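Local coordinates for protein putative oxidoreductase yhhX (Escherichia coli K-12, PDB 3F4L) that is a putative oxidoreductase of the Gfo/Idh/MocA family, possibly with NADP-dependent scyllo-inositol dehydrogenase activity, at residues N4-H18 against V60-T73. Numbering follows the deposited sequence.
Sequences NCAFIGFGKSTTRYH and VLNDPDVKLVVVCT
Phe7 and Val70 sit next to each other on neighbouring parallel strands, and their side chains run the same way off the sheet. Val70 lays CG2 over one face of the phenyl ring, 4.2 Å from its centroid and displaced toward the rim, while Cys72 SG lies in the ring plane, 4.0 Å from Phe7 CD2. With the other valine methyl, CG1, anti to the backbone N (chi1 -173°), that methyl reaches over the face of the His18 imidazole, which comes from the opposite direction out of helix 12-22. Cutting Phe7 back to an alanine would probably open a gap beside Val70 and take the phenyl edge from the Cys72 sulfur, leaving it the His18 ring. On the opposite side of the sheet the contacts between the segments are aliphatic: Ile8 CG1 meets Val69 CG1 at 3.5 Å, Ile8 CG2 lies alongside the methyl of Thr73 just past the strand end, and Ala6 CB is pressed tightly against Val60 CG1.

Between these two layers the backbones are laced by five hydrogen bonds. Ala6 and Ile8 each give their N-H to the second strand, to Leu68 O and Val70 O, and the carbonyls of Asn4, Ala6 and Ile8 take N-H groups from Lys67, Val70 and Cys72. The Ile8 N to Val70 O bond is 2.8 Å and almost straight at the hydrogen (175°).

Beyond the strand end, Gly9 has a positive phi, and a CB there would clash with Cys72 C. Thr14 OG1 reaches back to Gly9 O at 3.0 Å, from above the carbonyl plane, and lies 3.3 Å from Cys72 CB. At the polar edge Ser13 OG and His18 NE2 hydrogen-bond to Glu95 OE2 and OE1, and His18 ND1 to Tyr302 OH. Strand 3-8, its glycine turn and the following helix, with strand 66-71 parallel alongside, are the hallmark of a Rossmann fold, whose glycine-rich loop probably faces the dinucleotide, as in relatives.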
ATOM      1  N   ASN A   4      22.478 -39.096  -0.647  1.00 23.00           N
ATOM      2  CA  ASN A   4      21.508 -39.646  -1.591  1.00 22.54           C
ATOM      3  C   ASN A   4      20.123 -39.140  -1.203  1.00 23.35           C
ATOM      4  O   ASN A   4      19.756 -39.126  -0.021  1.00 22.30           O
ATOM      5  CB  ASN A   4      21.497 -41.177  -1.559  1.00 22.03           C
ATOM      6  CG  ASN A   4      22.672 -41.786  -2.298  1.00 26.69           C
ATOM      7  OD1 ASN A   4      22.656 -42.977  -2.657  1.00 24.91           O
ATOM      8  ND2 ASN A   4      23.702 -40.981  -2.528  1.00 19.94           N
ATOM      9  N   CYS A   5      19.356 -38.717  -2.199  1.00 21.83           N
ATOM     10  CA  CYS A   5      18.017 -38.230  -1.937  1.00 19.57           C
ATOM     11  C   CYS A   5      17.041 -38.912  -2.881  1.00 18.77           C
ATOM     12  O   CYS A   5      17.447 -39.665  -3.777  1.00 18.79           O
ATOM     13  CB  CYS A   5      17.964 -36.709  -2.110  1.00 21.30           C
ATOM     14  SG  CYS A   5      18.425 -36.097  -3.764  1.00 20.56           S
ATOM     15  N   ALA A   6      15.756 -38.661  -2.672  1.00 18.24           N
ATOM     16  CA  ALA A   6      14.726 -39.242  -3.513  1.00 18.24           C
ATOM     17  C   ALA A   6      13.523 -38.314  -3.589  1.00 19.01           C
ATOM     18  O   ALA A   6      13.214 -37.601  -2.642  1.00 20.77           O
ATOM     19  CB  ALA A   6      14.311 -40.603  -2.972  1.00 13.55           C
ATOM     20  N   PHE A   7      12.840 -38.322  -4.725  1.00 18.21           N
ATOM     21  CA  PHE A   7      11.675 -37.474  -4.875  1.00 16.73           C
ATOM     22  C   PHE A   7      10.384 -38.250  -4.934  1.00 16.61           C
ATOM     23  O   PHE A   7      10.306 -39.302  -5.570  1.00 16.48           O
ATOM     24  CB  PHE A   7      11.774 -36.626  -6.146  1.00 18.74           C
ATOM     25  CG  PHE A   7      12.816 -35.572  -6.084  1.00 17.78           C
ATOM     26  CD1 PHE A   7      14.156 -35.886  -6.284  1.00 18.64           C
ATOM     27  CD2 PHE A   7      12.466 -34.258  -5.786  1.00 20.51           C
ATOM     28  CE1 PHE A   7      15.136 -34.898  -6.186  1.00 19.49           C
ATOM     29  CE2 PHE A   7      13.431 -33.264  -5.687  1.00 17.66           C
ATOM     30  CZ  PHE A   7      14.767 -33.580  -5.885  1.00 18.80           C
ATOM     31  N   ILE A   8       9.374 -37.731  -4.246  1.00 13.53           N
ATOM     32  CA  ILE A   8       8.049 -38.321  -4.289  1.00 15.73           C
ATOM     33  C   ILE A   8       7.307 -37.347  -5.193  1.00 15.92           C
ATOM     34  O   ILE A   8       6.963 -36.234  -4.776  1.00 13.59           O
ATOM     35  CB  ILE A   8       7.348 -38.326  -2.921  1.00 14.84           C
ATOM     36  CG1 ILE A   8       8.214 -39.036  -1.878  1.00 17.16           C
ATOM     37  CG2 ILE A   8       5.996 -39.007  -3.050  1.00 16.06           C
ATOM     38  CD1 ILE A   8       8.569 -40.434  -2.233  1.00 24.05           C
ATOM     39  N   GLY A   9       7.087 -37.760  -6.433  1.00 15.46           N
ATOM     40  CA  GLY A   9       6.405 -36.914  -7.387  1.00 17.06           C
ATOM     41  C   GLY A   9       7.363 -36.499  -8.485  1.00 17.49           C
ATOM     42  O   GLY A   9       8.517 -36.146  -8.225  1.00 18.06           O
ATOM     43  N   PHE A  10       6.899 -36.549  -9.725  1.00 18.08           N
ATOM     44  CA  PHE A  10       7.749 -36.162 -10.839  1.00 20.75           C
ATOM     45  C   PHE A  10       6.986 -35.252 -11.792  1.00 20.95           C
ATOM     46  O   PHE A  10       6.867 -35.541 -12.976  1.00 25.14           O
ATOM     47  CB  PHE A  10       8.251 -37.406 -11.581  1.00 17.32           C
ATOM     48  CG  PHE A  10       9.321 -37.113 -12.596  1.00 17.58           C
ATOM     49  CD1 PHE A  10      10.435 -36.364 -12.249  1.00 13.43           C
ATOM     50  CD2 PHE A  10       9.231 -37.616 -13.891  1.00 17.20           C
ATOM     51  CE1 PHE A  10      11.452 -36.117 -13.172  1.00 16.27           C
ATOM     52  CE2 PHE A  10      10.242 -37.378 -14.822  1.00 13.60           C
ATOM     53  CZ  PHE A  10      11.355 -36.624 -14.455  1.00 13.98           C
ATOM     54  N   GLY A  11       6.452 -34.161 -11.260  1.00 22.09           N
ATOM     55  CA  GLY A  11       5.709 -33.227 -12.084  1.00 24.07           C
ATOM     56  C   GLY A  11       6.586 -32.059 -12.498  1.00 24.50           C
ATOM     57  O   GLY A  11       7.820 -32.153 -12.486  1.00 22.60           O
ATOM     58  N   LYS A  12       5.948 -30.951 -12.856  1.00 24.37           N
ATOM     59  CA  LYS A  12       6.676 -29.766 -13.273  1.00 26.16           C
ATOM     60  C   LYS A  12       7.545 -29.173 -12.179  1.00 24.55           C
ATOM     61  O   LYS A  12       8.675 -28.768 -12.436  1.00 22.80           O
ATOM     62  CB  LYS A  12       5.704 -28.708 -13.791  1.00 29.26           C
ATOM     63  CG  LYS A  12       5.276 -28.945 -15.227  1.00 35.10           C
ATOM     64  CD  LYS A  12       6.471 -28.776 -16.158  1.00 37.68           C
ATOM     65  CE  LYS A  12       6.074 -28.871 -17.623  1.00 40.76           C
ATOM     66  NZ  LYS A  12       7.235 -28.607 -18.520  1.00 40.76           N
ATOM     67  N   SER A  13       7.028 -29.119 -10.959  1.00 22.96           N
ATOM     68  CA  SER A  13       7.813 -28.554  -9.873  1.00 26.13           C
ATOM     69  C   SER A  13       9.136 -29.306  -9.723  1.00 22.80           C
ATOM     70  O   SER A  13      10.184 -28.699  -9.573  1.00 21.48           O
ATOM     71  CB  SER A  13       7.037 -28.616  -8.559  1.00 26.87           C
ATOM     72  OG  SER A  13       6.810 -29.960  -8.186  1.00 35.74           O
ATOM     73  N   THR A  14       9.084 -30.630  -9.770  1.00 22.17           N
ATOM     74  CA  THR A  14      10.292 -31.433  -9.630  1.00 21.13           C
ATOM     75  C   THR A  14      11.301 -31.184 -10.762  1.00 22.41           C
ATOM     76  O   THR A  14      12.497 -31.029 -10.509  1.00 22.53           O
ATOM     77  CB  THR A  14       9.945 -32.939  -9.600  1.00 20.57           C
ATOM     78  OG1 THR A  14       8.965 -33.180  -8.583  1.00 25.01           O
ATOM     79  CG2 THR A  14      11.186 -33.774  -9.315  1.00 22.52           C
ATOM     80  N   THR A  15      10.829 -31.136 -12.005  1.00 21.80           N
ATOM     81  CA  THR A  15      11.739 -30.939 -13.136  1.00 23.80           C
ATOM     82  C   THR A  15      12.168 -29.503 -13.396  1.00 25.32           C
ATOM     83  O   THR A  15      13.128 -29.267 -14.133  1.00 22.80           O
ATOM     84  CB  THR A  15      11.147 -31.489 -14.448  1.00 23.84           C
ATOM     85  OG1 THR A  15       9.864 -30.898 -14.684  1.00 23.04           O
ATOM     86  CG2 THR A  15      11.016 -33.000 -14.377  1.00 24.38           C
ATOM     87  N   ARG A  16      11.471 -28.543 -12.796  1.00 26.60           N
ATOM     88  CA  ARG A  16      11.813 -27.142 -13.007  1.00 27.57           C
ATOM     89  C   ARG A  16      12.477 -26.455 -11.825  1.00 26.59           C
ATOM     90  O   ARG A  16      13.448 -25.713 -11.995  1.00 27.60           O
ATOM     91  CB  ARG A  16      10.570 -26.341 -13.402  1.00 28.67           C
ATOM     92  CG  ARG A  16      10.832 -24.844 -13.521  1.00 33.12           C
ATOM     93  CD  ARG A  16       9.663 -24.142 -14.184  1.00 35.72           C
ATOM     94  NE  ARG A  16       9.411 -24.693 -15.514  1.00 39.04           N
ATOM     95  CZ  ARG A  16       8.315 -24.461 -16.229  1.00 40.72           C
ATOM     96  NH1 ARG A  16       7.353 -23.682 -15.746  1.00 40.61           N
ATOM     97  NH2 ARG A  16       8.181 -25.011 -17.426  1.00 42.81           N
ATOM     98  N   TYR A  17      11.969 -26.703 -10.625  1.00 24.52           N
ATOM     99  CA  TYR A  17      12.525 -26.040  -9.458  1.00 24.42           C
ATOM    100  C   TYR A  17      13.453 -26.843  -8.561  1.00 23.05           C
ATOM    101  O   TYR A  17      14.067 -26.279  -7.659  1.00 24.14           O
ATOM    102  CB  TYR A  17      11.391 -25.445  -8.635  1.00 26.01           C
ATOM    103  CG  TYR A  17      10.578 -24.442  -9.419  1.00 28.98           C
ATOM    104  CD1 TYR A  17      11.115 -23.203  -9.769  1.00 30.91           C
ATOM    105  CD2 TYR A  17       9.272 -24.730  -9.813  1.00 28.86           C
ATOM    106  CE1 TYR A  17      10.367 -22.274 -10.489  1.00 32.47           C
ATOM    107  CE2 TYR A  17       8.517 -23.810 -10.533  1.00 30.35           C
ATOM    108  CZ  TYR A  17       9.070 -22.584 -10.866  1.00 32.32           C
ATOM    109  OH  TYR A  17       8.328 -21.666 -11.570  1.00 37.11           O
ATOM    110  N   HIS A  18      13.570 -28.141  -8.800  1.00 20.79           N
ATOM    111  CA  HIS A  18      14.456 -28.963  -7.987  1.00 19.25           C
ATOM    112  C   HIS A  18      15.622 -29.575  -8.756  1.00 18.34           C
ATOM    113  O   HIS A  18      16.782 -29.271  -8.486  1.00 18.91           O
ATOM    114  CB  HIS A  18      13.656 -30.081  -7.312  1.00 18.38           C
ATOM    115  CG  HIS A  18      12.698 -29.588  -6.273  1.00 20.63           C
ATOM    116  ND1 HIS A  18      13.076 -29.336  -4.972  1.00 15.14           N
ATOM    117  CD2 HIS A  18      11.380 -29.283  -6.346  1.00 18.59           C
ATOM    118  CE1 HIS A  18      12.032 -28.903  -4.287  1.00 18.75           C
ATOM    119  NE2 HIS A  18      10.987 -28.861  -5.098  1.00 17.30           N
ATOM    120  N   VAL A  60      11.870 -47.025  -2.120  1.00 34.32           N
ATOM    121  CA  VAL A  60      12.586 -45.789  -1.833  1.00 31.96           C
ATOM    122  C   VAL A  60      12.780 -45.629  -0.326  1.00 31.05           C
ATOM    123  O   VAL A  60      13.899 -45.441   0.151  1.00 30.81           O
ATOM    124  CB  VAL A  60      11.822 -44.551  -2.365  1.00 29.40           C
ATOM    125  CG1 VAL A  60      12.607 -43.299  -2.051  1.00 29.84           C
ATOM    126  CG2 VAL A  60      11.594 -44.675  -3.870  1.00 29.28           C
ATOM    127  N   LEU A  61      11.684 -45.718   0.423  1.00 30.95           N
ATOM    128  CA  LEU A  61      11.746 -45.560   1.871  1.00 31.79           C
ATOM    129  C   LEU A  61      12.566 -46.640   2.568  1.00 33.04           C
ATOM    130  O   LEU A  61      13.028 -46.443   3.693  1.00 32.97           O
ATOM    131  CB  LEU A  61      10.333 -45.509   2.456  1.00 30.18           C
ATOM    132  CG  LEU A  61       9.480 -44.344   1.943  1.00 30.36           C
ATOM    133  CD1 LEU A  61       8.145 -44.320   2.682  1.00 30.75           C
ATOM    134  CD2 LEU A  61      10.231 -43.033   2.138  1.00 28.56           C
ATOM    135  N   ASN A  62      12.759 -47.774   1.903  1.00 34.43           N
ATOM    136  CA  ASN A  62      13.546 -48.851   2.490  1.00 35.73           C
ATOM    137  C   ASN A  62      15.020 -48.764   2.123  1.00 35.51           C
ATOM    138  O   ASN A  62      15.832 -49.527   2.646  1.00 35.86           O
ATOM    139  CB  ASN A  62      13.002 -50.221   2.070  1.00 35.65           C
ATOM    140  CG  ASN A  62      11.665 -50.530   2.701  1.00 35.75           C
ATOM    141  OD1 ASN A  62      11.349 -50.028   3.782  1.00 36.67           O
ATOM    142  ND2 ASN A  62      10.876 -51.371   2.041  1.00 38.03           N
ATOM    143  N   ASP A  63      15.367 -47.841   1.229  1.00 35.08           N
ATOM    144  CA  ASP A  63      16.764 -47.684   0.816  1.00 34.73           C
ATOM    145  C   ASP A  63      17.573 -47.075   1.961  1.00 34.12           C
ATOM    146  O   ASP A  63      17.327 -45.938   2.371  1.00 30.71           O
ATOM    147  CB  ASP A  63      16.876 -46.782  -0.416  1.00 34.48           C
ATOM    148  CG  ASP A  63      18.278 -46.771  -1.003  1.00 35.68           C
ATOM    149  OD1 ASP A  63      19.253 -46.914  -0.230  1.00 34.41           O
ATOM    150  OD2 ASP A  63      18.412 -46.606  -2.236  1.00 34.05           O
ATOM    151  N   PRO A  64      18.553 -47.832   2.490  1.00 35.22           N
ATOM    152  CA  PRO A  64      19.433 -47.426   3.592  1.00 35.03           C
ATOM    153  C   PRO A  64      20.227 -46.150   3.329  1.00 34.19           C
ATOM    154  O   PRO A  64      20.489 -45.368   4.244  1.00 34.36           O
ATOM    155  CB  PRO A  64      20.358 -48.633   3.756  1.00 35.82           C
ATOM    156  CG  PRO A  64      19.500 -49.779   3.310  1.00 36.41           C
ATOM    157  CD  PRO A  64      18.845 -49.218   2.079  1.00 35.49           C
ATOM    158  N   ASP A  65      20.608 -45.942   2.074  1.00 34.15           N
ATOM    159  CA  ASP A  65      21.407 -44.782   1.717  1.00 32.92           C
ATOM    160  C   ASP A  65      20.647 -43.490   1.439  1.00 31.31           C
ATOM    161  O   ASP A  65      21.269 -42.451   1.242  1.00 32.17           O
ATOM    162  CB  ASP A  65      22.298 -45.123   0.526  1.00 36.70           C
ATOM    163  CG  ASP A  65      23.166 -46.341   0.787  1.00 39.75           C
ATOM    164  OD1 ASP A  65      23.899 -46.352   1.808  1.00 40.11           O
ATOM    165  OD2 ASP A  65      23.109 -47.290  -0.027  1.00 42.23           O
ATOM    166  N   VAL A  66      19.317 -43.541   1.418  1.00 26.87           N
ATOM    167  CA  VAL A  66      18.541 -42.322   1.185  1.00 26.08           C
ATOM    168  C   VAL A  66      18.422 -41.559   2.498  1.00 23.73           C
ATOM    169  O   VAL A  66      17.933 -42.100   3.490  1.00 22.94           O
ATOM    170  CB  VAL A  66      17.115 -42.629   0.657  1.00 26.49           C
ATOM    171  CG1 VAL A  66      16.281 -41.348   0.653  1.00 26.27           C
ATOM    172  CG2 VAL A  66      17.191 -43.203  -0.749  1.00 25.50           C
ATOM    173  N   LYS A  67      18.868 -40.304   2.503  1.00 21.82           N
ATOM    174  CA  LYS A  67      18.817 -39.484   3.713  1.00 21.23           C
ATOM    175  C   LYS A  67      17.776 -38.378   3.635  1.00 20.39           C
ATOM    176  O   LYS A  67      17.326 -37.866   4.661  1.00 20.47           O
ATOM    177  CB  LYS A  67      20.191 -38.860   3.983  1.00 24.38           C
ATOM    178  CG  LYS A  67      21.307 -39.874   4.196  1.00 26.29           C
ATOM    179  CD  LYS A  67      21.231 -40.543   5.566  1.00 31.68           C
ATOM    180  CE  LYS A  67      21.813 -39.639   6.653  1.00 36.71           C
ATOM    181  NZ  LYS A  67      22.058 -40.364   7.946  1.00 38.40           N
ATOM    182  N   LEU A  68      17.402 -37.993   2.420  1.00 17.94           N
ATOM    183  CA  LEU A  68      16.406 -36.938   2.253  1.00 16.45           C
ATOM    184  C   LEU A  68      15.349 -37.315   1.226  1.00 14.97           C
ATOM    185  O   LEU A  68      15.665 -37.768   0.126  1.00 14.67           O
ATOM    186  CB  LEU A  68      17.074 -35.620   1.826  1.00 14.51           C
ATOM    187  CG  LEU A  68      16.064 -34.487   1.551  1.00 13.79           C
ATOM    188  CD1 LEU A  68      15.504 -33.943   2.872  1.00  9.96           C
ATOM    189  CD2 LEU A  68      16.732 -33.375   0.735  1.00 12.75           C
ATOM    190  N   VAL A  69      14.091 -37.136   1.602  1.00 14.93           N
ATOM    191  CA  VAL A  69      12.971 -37.417   0.714  1.00 16.39           C
ATOM    192  C   VAL A  69      12.302 -36.075   0.419  1.00 15.71           C
ATOM    193  O   VAL A  69      12.010 -35.315   1.333  1.00 14.41           O
ATOM    194  CB  VAL A  69      11.961 -38.380   1.380  1.00 15.85           C
ATOM    195  CG1 VAL A  69      10.724 -38.512   0.521  1.00 16.76           C
ATOM    196  CG2 VAL A  69      12.624 -39.755   1.582  1.00 15.91           C
ATOM    197  N   VAL A  70      12.085 -35.778  -0.857  1.00 14.93           N
ATOM    198  CA  VAL A  70      11.460 -34.508  -1.243  1.00 14.41           C
ATOM    199  C   VAL A  70      10.046 -34.770  -1.767  1.00 16.23           C
ATOM    200  O   VAL A  70       9.877 -35.377  -2.811  1.00 17.31           O
ATOM    201  CB  VAL A  70      12.301 -33.811  -2.323  1.00 12.92           C
ATOM    202  CG1 VAL A  70      11.759 -32.408  -2.614  1.00 12.42           C
ATOM    203  CG2 VAL A  70      13.745 -33.743  -1.865  1.00 13.81           C
ATOM    204  N   VAL A  71       9.039 -34.311  -1.030  1.00 16.59           N
ATOM    205  CA  VAL A  71       7.645 -34.523  -1.401  1.00 18.00           C
ATOM    206  C   VAL A  71       7.127 -33.411  -2.310  1.00 19.17           C
ATOM    207  O   VAL A  71       6.984 -32.264  -1.882  1.00 16.33           O
ATOM    208  CB  VAL A  71       6.773 -34.601  -0.148  1.00 18.80           C
ATOM    209  CG1 VAL A  71       5.349 -34.944  -0.529  1.00 17.59           C
ATOM    210  CG2 VAL A  71       7.350 -35.637   0.814  1.00 17.98           C
ATOM    211  N   CYS A  72       6.857 -33.766  -3.563  1.00 21.74           N
ATOM    212  CA  CYS A  72       6.385 -32.818  -4.573  1.00 26.48           C
ATOM    213  C   CYS A  72       5.094 -33.271  -5.231  1.00 28.03           C
ATOM    214  O   CYS A  72       4.834 -32.916  -6.374  1.00 29.73           O
ATOM    215  CB  CYS A  72       7.426 -32.663  -5.676  1.00 25.94           C
ATOM    216  SG  CYS A  72       9.076 -32.343  -5.096  1.00 30.93           S
ATOM    217  N   THR A  73       4.300 -34.067  -4.525  1.00 31.10           N
ATOM    218  CA  THR A  73       3.035 -34.556  -5.065  1.00 31.64           C
ATOM    219  C   THR A  73       1.945 -33.510  -4.873  1.00 33.24           C
ATOM    220  O   THR A  73       2.225 -32.333  -4.632  1.00 33.84           O
ATOM    221  CB  THR A  73       2.575 -35.861  -4.360  1.00 31.34           C
ATOM    222  OG1 THR A  73       2.506 -35.647  -2.938  1.00 29.83           O
ATOM    223  CG2 THR A  73       3.533 -37.010  -4.666  1.00 29.52           C
TER